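Local coordinates for walker-Type ATPase (Pyrococcus abyssi, PDB 2QEN), which binds ADP in a P-loop nucleotide site and is probably an archaeal ATPase, though its cellular role is unknown, at residues 15-20 with 198-203; 171-176 with 325-330; 210-215 with 240-245. The protein carries 1 engineered substitution. All coordinates share one frame; numbering follows the deposited sequence.

Contact 1: residues 15-20 with 198-203; sequences FDREEE and VLVKPF. With ADP (adenosine-5'-diphosphate), chain C.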
loop_
_atom_site.group_PDB
_atom_site.type_symbol
_atom_site.label_atom_id
_atom_site.label_comp_id
_atom_site.label_asym_id
_atom_site.label_seq_id
_atom_site.Cartn_x
_atom_site.Cartn_y
_atom_site.Cartn_z
ATOM N N PHE A 15 1.681 15.011 7.096
ATOM C CA PHE A 15 3.010 15.616 7.227
ATOM C C PHE A 15 3.800 15.446 5.929
ATOM O O PHE A 15 3.843 14.355 5.361
ATOM C CB PHE A 15 3.791 15.016 8.406
ATOM C CG PHE A 15 5.053 15.778 8.761
ATOM C CD1 PHE A 15 4.994 16.894 9.592
ATOM C CD2 PHE A 15 6.301 15.373 8.269
ATOM C CE1 PHE A 15 6.154 17.611 9.920
ATOM C CE2 PHE A 15 7.470 16.074 8.601
ATOM C CZ PHE A 15 7.392 17.199 9.427
ATOM N N ASP A 16 4.436 16.536 5.501
ATOM C CA ASP A 16 5.143 16.658 4.210
ATOM C C ASP A 16 4.474 16.010 3.001
ATOM O O ASP A 16 3.339 16.354 2.658
ATOM C CB ASP A 16 6.607 16.231 4.300
ATOM C CG ASP A 16 7.549 17.234 3.596
ATOM O OD1 ASP A 16 7.215 17.701 2.464
ATOM O OD2 ASP A 16 8.613 17.570 4.192
ATOM N N ARG A 17 5.198 15.086 2.364
ATOM C CA ARG A 17 4.761 14.408 1.121
ATOM C C ARG A 17 4.429 15.353 -0.040
ATOM O O ARG A 17 3.647 15.018 -0.931
ATOM C CB ARG A 17 3.607 13.429 1.386
ATOM C CG ARG A 17 3.930 12.255 2.326
ATOM C CD ARG A 17 5.127 11.414 1.865
ATOM N NE ARG A 17 5.258 10.152 2.606
ATOM C CZ ARG A 17 6.390 9.459 2.708
ATOM N NH1 ARG A 17 7.500 9.910 2.127
ATOM N NH2 ARG A 17 6.424 8.316 3.393
ATOM N N GLU A 18 5.049 16.526 -0.035
ATOM C CA GLU A 18 4.784 17.542 -1.058
ATOM C C GLU A 18 5.431 17.210 -2.412
ATOM O O GLU A 18 4.865 17.503 -3.463
ATOM C CB GLU A 18 5.180 18.932 -0.548
ATOM C CG GLU A 18 4.125 19.523 0.390
ATOM C CD GLU A 18 4.719 20.226 1.588
ATOM O OE1 GLU A 18 5.590 21.102 1.386
ATOM O OE2 GLU A 18 4.320 19.899 2.737
ATOM N N GLU A 19 6.608 16.593 -2.365
ATOM C CA GLU A 19 7.291 16.076 -3.552
ATOM C C GLU A 19 6.477 14.925 -4.161
ATOM O O GLU A 19 6.261 14.879 -5.365
ATOM C CB GLU A 19 8.701 15.572 -3.201
ATOM C CG GLU A 19 9.484 16.381 -2.125
ATOM C CD GLU A 19 8.990 16.168 -0.671
ATOM O OE1 GLU A 19 8.577 15.046 -0.297
ATOM O OE2 GLU A 19 9.031 17.148 0.106
ATOM N N GLU A 20 6.029 14.009 -3.303
ATOM C CA GLU A 20 5.264 12.827 -3.704
ATOM C C GLU A 20 3.911 13.180 -4.333
ATOM O O GLU A 20 3.485 12.558 -5.315
ATOM C CB GLU A 20 5.063 11.890 -2.508
ATOM C CG GLU A 20 6.317 11.172 -2.041
ATOM C CD GLU A 20 7.190 11.991 -1.077
ATOM O OE1 GLU A 20 6.905 13.192 -0.840
ATOM O OE2 GLU A 20 8.173 11.422 -0.549
ATOM N N VAL A 198 5.084 6.297 -9.140
ATOM C CA VAL A 198 5.352 7.196 -8.036
ATOM C C VAL A 198 5.740 6.364 -6.805
ATOM O O VAL A 198 4.965 5.514 -6.333
ATOM C CB VAL A 198 4.151 8.151 -7.795
ATOM C CG1 VAL A 198 4.406 9.057 -6.581
ATOM C CG2 VAL A 198 3.899 8.987 -9.064
ATOM N N LEU A 199 6.963 6.600 -6.337
ATOM C CA LEU A 199 7.598 5.871 -5.257
ATOM C C LEU A 199 7.481 6.639 -3.947
ATOM O O LEU A 199 7.886 7.806 -3.874
ATOM C CB LEU A 199 9.081 5.676 -5.577
ATOM C CG LEU A 199 9.593 4.580 -6.532
ATOM C CD1 LEU A 199 8.645 4.223 -7.647
ATOM C CD2 LEU A 199 10.971 4.957 -7.090
ATOM N N VAL A 200 6.924 5.973 -2.929
ATOM C CA VAL A 200 6.802 6.529 -1.579
ATOM C C VAL A 200 7.758 5.789 -0.642
ATOM O O VAL A 200 7.572 4.607 -0.344
ATOM C CB VAL A 200 5.335 6.484 -1.027
ATOM C CG1 VAL A 200 5.250 7.183 0.318
ATOM C CG2 VAL A 200 4.344 7.108 -2.010
ATOM N N LYS A 201 8.770 6.520 -0.177
ATOM C CA LYS A 201 9.839 5.991 0.652
ATOM C C LYS A 201 9.677 6.467 2.092
ATOM O O LYS A 201 8.997 7.472 2.325
ATOM C CB LYS A 201 11.183 6.497 0.118
ATOM C CG LYS A 201 11.419 6.280 -1.376
ATOM C CD LYS A 201 11.572 4.795 -1.714
ATOM C CE LYS A 201 12.353 4.594 -3.012
ATOM N NZ LYS A 201 12.270 3.174 -3.469
ATOM N N PRO A 202 10.303 5.752 3.061
ATOM C CA PRO A 202 10.407 6.231 4.445
ATOM C C PRO A 202 10.994 7.632 4.521
ATOM O O PRO A 202 11.862 7.970 3.722
ATOM C CB PRO A 202 11.400 5.249 5.087
ATOM C CG PRO A 202 11.253 3.994 4.322
ATOM C CD PRO A 202 10.937 4.425 2.898
ATOM N N PHE A 203 10.517 8.434 5.471
ATOM C CA PHE A 203 11.104 9.733 5.771
ATOM C C PHE A 203 12.593 9.578 6.050
ATOM O O PHE A 203 13.017 8.574 6.639
ATOM C CB PHE A 203 10.467 10.344 7.031
ATOM C CG PHE A 203 8.998 10.687 6.902
ATOM C CD1 PHE A 203 8.448 11.107 5.681
ATOM C CD2 PHE A 203 8.169 10.637 8.032
ATOM C CE1 PHE A 203 7.091 11.443 5.583
ATOM C CE2 PHE A 203 6.810 10.980 7.939
ATOM C CZ PHE A 203 6.271 11.371 6.715
HETATM P PB ADP C . 0.318 2.191 3.451
HETATM O O1B ADP C . 1.538 2.691 2.716
HETATM O O2B ADP C . -0.956 2.440 2.675
HETATM O O3B ADP C . 0.404 0.785 3.983
HETATM P PA ADP C . -0.900 4.102 5.350
HETATM O O1A ADP C . -1.206 5.244 4.417
HETATM O O2A ADP C . -2.011 3.282 5.926
HETATM O O3A ADP C . 0.270 3.128 4.758
HETATM O "O5'" ADP C . -0.049 4.774 6.551
HETATM C "C5'" ADP C . 0.177 4.129 7.807
HETATM C "C4'" ADP C . -0.220 5.106 8.922
HETATM O "O4'" ADP C . 0.821 6.080 9.131
HETATM C "C3'" ADP C . -1.463 5.949 8.638
HETATM O "O3'" ADP C . -2.655 5.353 9.135
HETATM C "C2'" ADP C . -1.218 7.203 9.415
HETATM O "O2'" ADP C . -1.352 6.834 10.785
HETATM C "C1'" ADP C . 0.265 7.389 9.296
HETATM N N9 ADP C . 0.777 8.240 8.199
HETATM C C8 ADP C . 1.225 7.788 7.013
HETATM N N7 ADP C . 1.709 8.799 6.252
HETATM C C5 ADP C . 1.570 9.934 6.962
HETATM C C6 ADP C . 1.871 11.365 6.756
HETATM N N6 ADP C . 2.438 11.798 5.607
HETATM N N1 ADP C . 1.567 12.227 7.759
HETATM C C2 ADP C . 0.995 11.814 8.896
HETATM N N3 ADP C . 0.713 10.526 9.165
HETATM C C4 ADP C . 0.964 9.557 8.252
#
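The first turn of helix 18-30 and Arg17 just before it come up beside residues 198-203, which run out of strand 196-199; the backbones are closest at Glu20 and Val200, whose CA atoms are 6.8 Å apart, and Arg17 packs on Val200. What bridges the gap is Arg17, the residue at the N-cap position. Its CG lies beside its own backbone N, chi1 -63°, and the chain bends at chi2 (-56°), which swings the guanidinium over to the loop. There NH1 and NH2 reach end-on for one acceptor: Lys201 O is 2.9 Å from Arg17 NH1 and equally far from Arg17 NH2. NH1 arrives nearly along the carbonyl axis, NH2 from above the carbonyl plane, and the oxygen itself stays close to the guanidinium plane. Each face of that flat group is covered, one by Phe203 CE1, 3.6 Å from Arg17 CZ, the other by Val200 CG1, 3.5 Å from Arg17 NH2. The Phe203 ring is tilted 45° to the guanidinium. This is the nucleotide site of a P-loop ATPase: strand 196-199 is an outer strand of the parallel sheet, and Arg17 NH2 also donates to Val42 O in the phosphate-binding loop. Within its own segment Arg17 NH1 makes a salt bridge to Glu20 OE2, though its hydrogen bond is weak, so a carboxylate and two carbonyls share the cationic end. Phe15 handles the adenine with its backbone, its N giving a 2.9 Å bond to ADP N1 and its O taking one of the same length from ADP N6. The Phe203 CZ corner comes in at the edge of the Phe15 ring, 4.3 Å from Phe15 CD2. Farther along, Val198 CG1 rests 3.8 Å from Glu20 O.

Contact 2: residues 171-176 with 325-330; sequences GSEVGL and KKMNWI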
loop_
_atom_site.group_PDB
_atom_site.type_symbol
_atom_site.label_atom_id
_atom_site.label_comp_id
_atom_site.label_asym_id
_atom_site.label_seq_id
_atom_site.Cartn_x
_atom_site.Cartn_y
_atom_site.Cartn_z
ATOM N N GLY A 171 0.396 -0.575 -4.463
ATOM C CA GLY A 171 0.852 -1.867 -3.972
ATOM C C GLY A 171 1.979 -1.721 -2.968
ATOM O O GLY A 171 2.950 -0.987 -3.200
ATOM N N SER A 172 1.823 -2.399 -1.836
ATOM C CA SER A 172 2.913 -2.600 -0.885
ATOM C C SER A 172 3.795 -3.771 -1.326
ATOM O O SER A 172 4.999 -3.773 -1.068
ATOM C CB SER A 172 2.365 -2.856 0.519
ATOM O OG SER A 172 1.576 -1.756 0.971
ATOM N N GLU A 173 3.185 -4.762 -1.978
ATOM C CA GLU A 173 3.908 -5.904 -2.533
ATOM C C GLU A 173 4.223 -5.548 -3.980
ATOM O O GLU A 173 3.570 -6.020 -4.909
ATOM C CB GLU A 173 3.075 -7.191 -2.427
ATOM C CG GLU A 173 2.565 -7.501 -0.988
ATOM C CD GLU A 173 1.652 -8.727 -0.921
ATOM O OE1 GLU A 173 0.521 -8.666 -1.466
ATOM O OE2 GLU A 173 2.054 -9.750 -0.314
ATOM N N VAL A 174 5.216 -4.676 -4.142
ATOM C CA VAL A 174 5.559 -4.072 -5.427
ATOM C C VAL A 174 5.858 -5.091 -6.539
ATOM O O VAL A 174 5.350 -4.976 -7.660
ATOM C CB VAL A 174 6.723 -3.057 -5.280
ATOM C CG1 VAL A 174 7.078 -2.442 -6.651
ATOM C CG2 VAL A 174 6.348 -1.953 -4.298
ATOM N N GLY A 175 6.671 -6.087 -6.226
ATOM C CA GLY A 175 7.021 -7.119 -7.193
ATOM C C GLY A 175 5.807 -7.904 -7.643
ATOM O O GLY A 175 5.739 -8.335 -8.785
ATOM N N LEU A 176 4.852 -8.077 -6.728
ATOM C CA LEU A 176 3.634 -8.836 -6.982
ATOM C C LEU A 176 2.675 -8.042 -7.842
ATOM O O LEU A 176 1.912 -8.622 -8.621
ATOM C CB LEU A 176 2.970 -9.246 -5.660
ATOM C CG LEU A 176 2.980 -10.718 -5.189
ATOM C CD1 LEU A 176 4.124 -11.611 -5.729
ATOM C CD2 LEU A 176 2.874 -10.839 -3.682
ATOM N N LYS A 325 11.170 -10.855 -1.563
ATOM C CA LYS A 325 11.455 -9.569 -2.205
ATOM C C LYS A 325 10.244 -8.961 -2.934
ATOM O O LYS A 325 9.976 -7.747 -2.812
ATOM C CB LYS A 325 12.620 -9.727 -3.195
ATOM C CG LYS A 325 13.993 -9.938 -2.542
ATOM C CD LYS A 325 15.009 -10.563 -3.533
ATOM C CE LYS A 325 15.559 -9.560 -4.534
ATOM N NZ LYS A 325 16.552 -10.169 -5.508
ATOM N N LYS A 326 9.524 -9.802 -3.687
ATOM C CA LYS A 326 8.323 -9.407 -4.435
ATOM C C LYS A 326 7.173 -9.007 -3.510
ATOM O O LYS A 326 6.334 -8.173 -3.867
ATOM C CB LYS A 326 7.839 -10.558 -5.322
ATOM C CG LYS A 326 8.717 -10.878 -6.531
ATOM C CD LYS A 326 8.151 -12.097 -7.266
ATOM C CE LYS A 326 9.072 -12.595 -8.385
ATOM N NZ LYS A 326 8.669 -11.993 -9.683
ATOM N N MET A 327 7.125 -9.639 -2.342
ATOM C CA MET A 327 6.172 -9.292 -1.296
ATOM C C MET A 327 6.662 -8.073 -0.512
ATOM O O MET A 327 5.949 -7.560 0.339
ATOM C CB MET A 327 5.983 -10.484 -0.340
ATOM C CG MET A 327 4.872 -11.477 -0.723
ATOM S SD MET A 327 4.990 -12.981 0.292
ATOM C CE MET A 327 3.317 -13.177 0.835
ATOM N N ASN A 328 7.903 -7.653 -0.769
ATOM C CA ASN A 328 8.524 -6.516 -0.083
ATOM C C ASN A 328 8.780 -6.715 1.428
ATOM O O ASN A 328 8.830 -5.729 2.192
ATOM C CB ASN A 328 7.701 -5.243 -0.312
ATOM C CG ASN A 328 8.534 -4.086 -0.826
ATOM O OD1 ASN A 328 9.763 -4.166 -0.902
ATOM N ND2 ASN A 328 7.865 -2.995 -1.178
ATOM N N TRP A 329 8.939 -7.965 1.868
ATOM C CA TRP A 329 9.389 -8.216 3.254
ATOM C C TRP A 329 10.848 -7.813 3.356
ATOM O O TRP A 329 11.311 -7.342 4.401
ATOM C CB TRP A 329 9.229 -9.685 3.658
ATOM C CG TRP A 329 7.803 -10.045 3.994
ATOM C CD1 TRP A 329 6.889 -10.602 3.161
ATOM C CD2 TRP A 329 7.140 -9.867 5.256
ATOM N NE1 TRP A 329 5.698 -10.782 3.813
ATOM C CE2 TRP A 329 5.820 -10.344 5.101
ATOM C CE3 TRP A 329 7.537 -9.367 6.499
ATOM C CZ2 TRP A 329 4.884 -10.328 6.141
ATOM C CZ3 TRP A 329 6.608 -9.346 7.539
ATOM C CH2 TRP A 329 5.295 -9.830 7.353
ATOM N N ILE A 330 11.533 -7.946 2.218
ATOM C CA ILE A 330 12.978 -7.896 2.152
ATOM C C ILE A 330 13.483 -7.072 0.965
ATOM O O ILE A 330 12.864 -7.038 -0.090
ATOM C CB ILE A 330 13.519 -9.362 2.138
ATOM C CG1 ILE A 330 14.278 -9.658 3.392
ATOM C CG2 ILE A 330 14.263 -9.774 0.878
ATOM C CD1 ILE A 330 13.412 -10.324 4.319
HETATM O O HOH W 1 8.727 -5.955 -4.133
#
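Ser172 O is gripped across the contact by Asn328 ND2 at 3.0 Å, with an N-H...O angle of 155° and the oxygen near the amide plane, and Val174 N adds a weak bond to it from its own segment. The same ND2 lies 3.6 Å from Val174 CG2. Lys326 O, in the last turn of the helix that leads to Asn328, takes a longer hydrogen bond from Leu176 N at 3.2 Å, the donor standing above the carbonyl plane. A water beside this bond accepts from Gly175 N and donates to Lys325 O, joining the two backbones again. They are very close here, Gly175 CA lying 3.8 Å from Lys326 CA; Gly175 has no side chain, and a CB there would point at Lys326 CA and clash with it. On the other flank Glu173 CG lies beside its backbone N, chi1 -54°, and the extended chain runs along Met327, bringing Glu173 OE2 to 3.3 Å from Met327 CG. Leu176 CD2 meets that same CG from the same side, at 3.6 Å. OE1 of Glu173 is held by Gln138. Leu176 crosses Lys326 at about a right angle, while Lys326 NZ goes on to a salt bridge with Asp179. Ser172 OG turns to the nucleotide site, bonded to Glu136 and Lys44. Asn328 has positive phi and closes its helix in a Schellman motif, through which the C-terminal region, assigned to the winged helix-turn-helix family of MCM proteins, meets the loop after strand 165-171 and the first turn of helix 174-181 in the P-loop ATPase core.

Contact 3: residues 210-215 with 240-245; sequences EFLKRG and GWLVVF. With ADP (adenosine-5'-diphosphate), chain C.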
loop_
_atom_site.group_PDB
_atom_site.type_symbol
_atom_site.label_atom_id
_atom_site.label_comp_id
_atom_site.label_asym_id
_atom_site.label_seq_id
_atom_site.Cartn_x
_atom_site.Cartn_y
_atom_site.Cartn_z
ATOM N N GLU A 210 11.475 15.884 12.711
ATOM C CA GLU A 210 10.480 16.945 12.535
ATOM C C GLU A 210 9.010 16.496 12.657
ATOM O O GLU A 210 8.167 17.238 13.197
ATOM C CB GLU A 210 10.703 17.660 11.198
ATOM C CG GLU A 210 10.206 19.086 11.195
ATOM C CD GLU A 210 10.490 19.798 12.508
ATOM O OE1 GLU A 210 11.671 20.166 12.742
ATOM O OE2 GLU A 210 9.521 19.966 13.303
ATOM N N PHE A 211 8.727 15.295 12.151
ATOM C CA PHE A 211 7.420 14.650 12.274
ATOM C C PHE A 211 7.036 14.519 13.747
ATOM O O PHE A 211 5.987 15.010 14.159
ATOM C CB PHE A 211 7.465 13.273 11.582
ATOM C CG PHE A 211 6.146 12.555 11.530
ATOM C CD1 PHE A 211 5.690 11.800 12.626
ATOM C CD2 PHE A 211 5.373 12.586 10.368
ATOM C CE1 PHE A 211 4.465 11.126 12.579
ATOM C CE2 PHE A 211 4.164 11.913 10.310
ATOM C CZ PHE A 211 3.708 11.174 11.429
ATOM N N LEU A 212 7.899 13.875 14.532
ATOM C CA LEU A 212 7.691 13.708 15.967
ATOM C C LEU A 212 7.595 15.035 16.717
ATOM O O LEU A 212 6.718 15.217 17.566
ATOM C CB LEU A 212 8.811 12.849 16.578
ATOM C CG LEU A 212 8.753 11.351 16.249
ATOM C CD1 LEU A 212 9.865 10.600 16.991
ATOM C CD2 LEU A 212 7.348 10.744 16.568
ATOM N N LYS A 213 8.496 15.955 16.391
ATOM C CA LYS A 213 8.485 17.301 16.955
ATOM C C LYS A 213 7.150 18.011 16.766
ATOM O O LYS A 213 6.611 18.556 17.723
ATOM C CB LYS A 213 9.630 18.132 16.370
ATOM C CG LYS A 213 10.966 17.858 17.045
ATOM C CD LYS A 213 12.123 18.671 16.442
ATOM C CE LYS A 213 11.918 20.172 16.583
ATOM N NZ LYS A 213 11.565 20.544 17.989
ATOM N N ARG A 214 6.620 17.995 15.540
ATOM C CA ARG A 214 5.308 18.585 15.246
ATOM C C ARG A 214 4.198 17.924 16.078
ATOM O O ARG A 214 3.382 18.621 16.690
ATOM C CB ARG A 214 4.986 18.512 13.740
ATOM C CG ARG A 214 3.751 19.292 13.335
ATOM C CD ARG A 214 3.503 19.261 11.823
ATOM N NE ARG A 214 4.058 20.424 11.116
ATOM C CZ ARG A 214 3.948 20.627 9.801
ATOM N NH1 ARG A 214 3.306 19.743 9.042
ATOM N NH2 ARG A 214 4.476 21.712 9.236
ATOM N N GLY A 215 4.190 16.589 16.115
ATOM C CA GLY A 215 3.216 15.825 16.898
ATOM C C GLY A 215 3.106 16.227 18.365
ATOM O O GLY A 215 2.006 16.319 18.902
ATOM N N GLY A 240 3.793 4.995 9.993
ATOM C CA GLY A 240 2.876 4.134 10.747
ATOM C C GLY A 240 3.352 3.919 12.177
ATOM O O GLY A 240 2.570 4.039 13.122
ATOM N N TRP A 241 4.648 3.641 12.334
ATOM C CA TRP A 241 5.227 3.415 13.657
ATOM C C TRP A 241 5.483 4.713 14.437
ATOM O O TRP A 241 5.316 4.752 15.654
ATOM C CB TRP A 241 6.486 2.553 13.554
ATOM C CG TRP A 241 6.274 1.234 12.786
ATOM C CD1 TRP A 241 7.037 0.760 11.757
ATOM C CD2 TRP A 241 5.245 0.247 13.007
ATOM N NE1 TRP A 241 6.545 -0.455 11.319
ATOM C CE2 TRP A 241 5.447 -0.788 12.069
ATOM C CE3 TRP A 241 4.175 0.144 13.901
ATOM C CZ2 TRP A 241 4.634 -1.918 12.013
ATOM C CZ3 TRP A 241 3.334 -0.975 13.822
ATOM C CH2 TRP A 241 3.584 -1.995 12.890
ATOM N N LEU A 242 5.852 5.775 13.726
ATOM C CA LEU A 242 6.041 7.099 14.334
ATOM C C LEU A 242 4.756 7.657 14.973
ATOM O O LEU A 242 4.813 8.301 16.021
ATOM C CB LEU A 242 6.620 8.097 13.316
ATOM C CG LEU A 242 8.051 7.879 12.772
ATOM C CD1 LEU A 242 8.373 8.870 11.649
ATOM C CD2 LEU A 242 9.111 7.936 13.851
ATOM N N VAL A 243 3.617 7.417 14.324
ATOM C CA VAL A 243 2.298 7.779 14.878
ATOM C C VAL A 243 1.888 6.921 16.088
ATOM O O VAL A 243 1.397 7.460 17.073
ATOM C CB VAL A 243 1.172 7.801 13.798
ATOM C CG1 VAL A 243 -0.221 7.967 14.446
ATOM C CG2 VAL A 243 1.400 8.931 12.802
ATOM N N VAL A 244 2.074 5.606 16.018
ATOM C CA VAL A 244 1.804 4.711 17.163
ATOM C C VAL A 244 2.624 5.144 18.384
ATOM O O VAL A 244 2.100 5.210 19.498
ATOM C CB VAL A 244 2.130 3.209 16.844
ATOM C CG1 VAL A 244 2.082 2.355 18.122
ATOM C CG2 VAL A 244 1.181 2.642 15.752
ATOM N N PHE A 245 3.908 5.419 18.171
ATOM C CA PHE A 245 4.788 5.929 19.229
ATOM C C PHE A 245 4.285 7.261 19.818
ATOM O O PHE A 245 4.221 7.416 21.035
ATOM C CB PHE A 245 6.227 6.073 18.724
ATOM C CG PHE A 245 7.151 6.704 19.735
ATOM C CD1 PHE A 245 7.648 5.944 20.810
ATOM C CD2 PHE A 245 7.497 8.061 19.634
ATOM C CE1 PHE A 245 8.463 6.531 21.772
ATOM C CE2 PHE A 245 8.296 8.659 20.602
ATOM C CZ PHE A 245 8.799 7.903 21.658
HETATM P PB ADP C . 0.318 2.191 3.451
HETATM O O1B ADP C . 1.538 2.691 2.716
HETATM O O2B ADP C . -0.956 2.440 2.675
HETATM O O3B ADP C . 0.404 0.785 3.983
HETATM P PA ADP C . -0.900 4.102 5.350
HETATM O O1A ADP C . -1.206 5.244 4.417
HETATM O O2A ADP C . -2.011 3.282 5.926
HETATM O O3A ADP C . 0.270 3.128 4.758
HETATM O "O5'" ADP C . -0.049 4.774 6.551
HETATM C "C5'" ADP C . 0.177 4.129 7.807
HETATM C "C4'" ADP C . -0.220 5.106 8.922
HETATM O "O4'" ADP C . 0.821 6.080 9.131
HETATM C "C3'" ADP C . -1.463 5.949 8.638
HETATM O "O3'" ADP C . -2.655 5.353 9.135
HETATM C "C2'" ADP C . -1.218 7.203 9.415
HETATM O "O2'" ADP C . -1.352 6.834 10.785
HETATM C "C1'" ADP C . 0.265 7.389 9.296
HETATM N N9 ADP C . 0.777 8.240 8.199
HETATM C C8 ADP C . 1.225 7.788 7.013
HETATM N N7 ADP C . 1.709 8.799 6.252
HETATM C C5 ADP C . 1.570 9.934 6.962
HETATM C C6 ADP C . 1.871 11.365 6.756
HETATM N N6 ADP C . 2.438 11.798 5.607
HETATM N N1 ADP C . 1.567 12.227 7.759
HETATM C C2 ADP C . 0.995 11.814 8.896
HETATM N N3 ADP C . 0.713 10.526 9.165
HETATM C C4 ADP C . 0.964 9.557 8.252
#
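Phe211 has CG anti to its backbone N, chi1 -175°, and this sends the ring across to helix 239-252, while Leu212 and Leu242 both keep CG beside the backbone N and meet between the helices. Phe211 CZ is 3.5 Å from Val243 CG2, which sits at the ring edge and in its plane, and Phe211 CE1 is 3.8 Å from Leu242 CB, approached obliquely. The adenine takes the neighbouring part of the same ring: Phe211 CE2 lies 3.5 Å from ADP C2. One side chain thus touches the partner helix and the base at once. Deeper in, Leu212 divides its two methyls. CD1 meets Leu242 CD2 at 4.2 Å, the side chains crossing at about a right angle; CD2 settles 3.6 Å from Leu242 O and also reaches the edge of the Phe245 ring, 4.1 Å from Phe245 CD2. No hydrogen bond links the segments, and all five residues that meet are buried. Helix 225-235 continues this apolar layer, with Ala231 touching both Leu212 and Phe245. The short helical segments run in the same general direction, 10.4 Å apart at closest approach and crossing at -31°. On the nucleotide side Gly240 CA comes within 3.3 Å of ADP O4'. These two helices belong to the helical part that follows the parallel sheet of the P-loop ATPase, and one margin of their interface lines part of the ADP pocket, Phe211 at the adenine, Gly240 and Val243 at the ribose.

Contacts 1 and 3 both contribute to one ADP pocket. Their centres are 15 Å apart, yet they touch: Phe203 and Phe15 both pack on Phe211, so three aromatic rings join the loop after strand 196-199, the N-terminal segment and helix 205-217 near the adenine. Contact 2 lies apart from both, its centre 18 Å from contact 1 and 25 Å from contact 3, with no atoms touching. It lies near the beta-phosphate, the Ser172 side chain about 4 Å from ADP at nearest atoms. Along the chain, 210-215 with 240-245 is nested in the loop that contact 2 closes, whereas contacts 1 and 2 interleave.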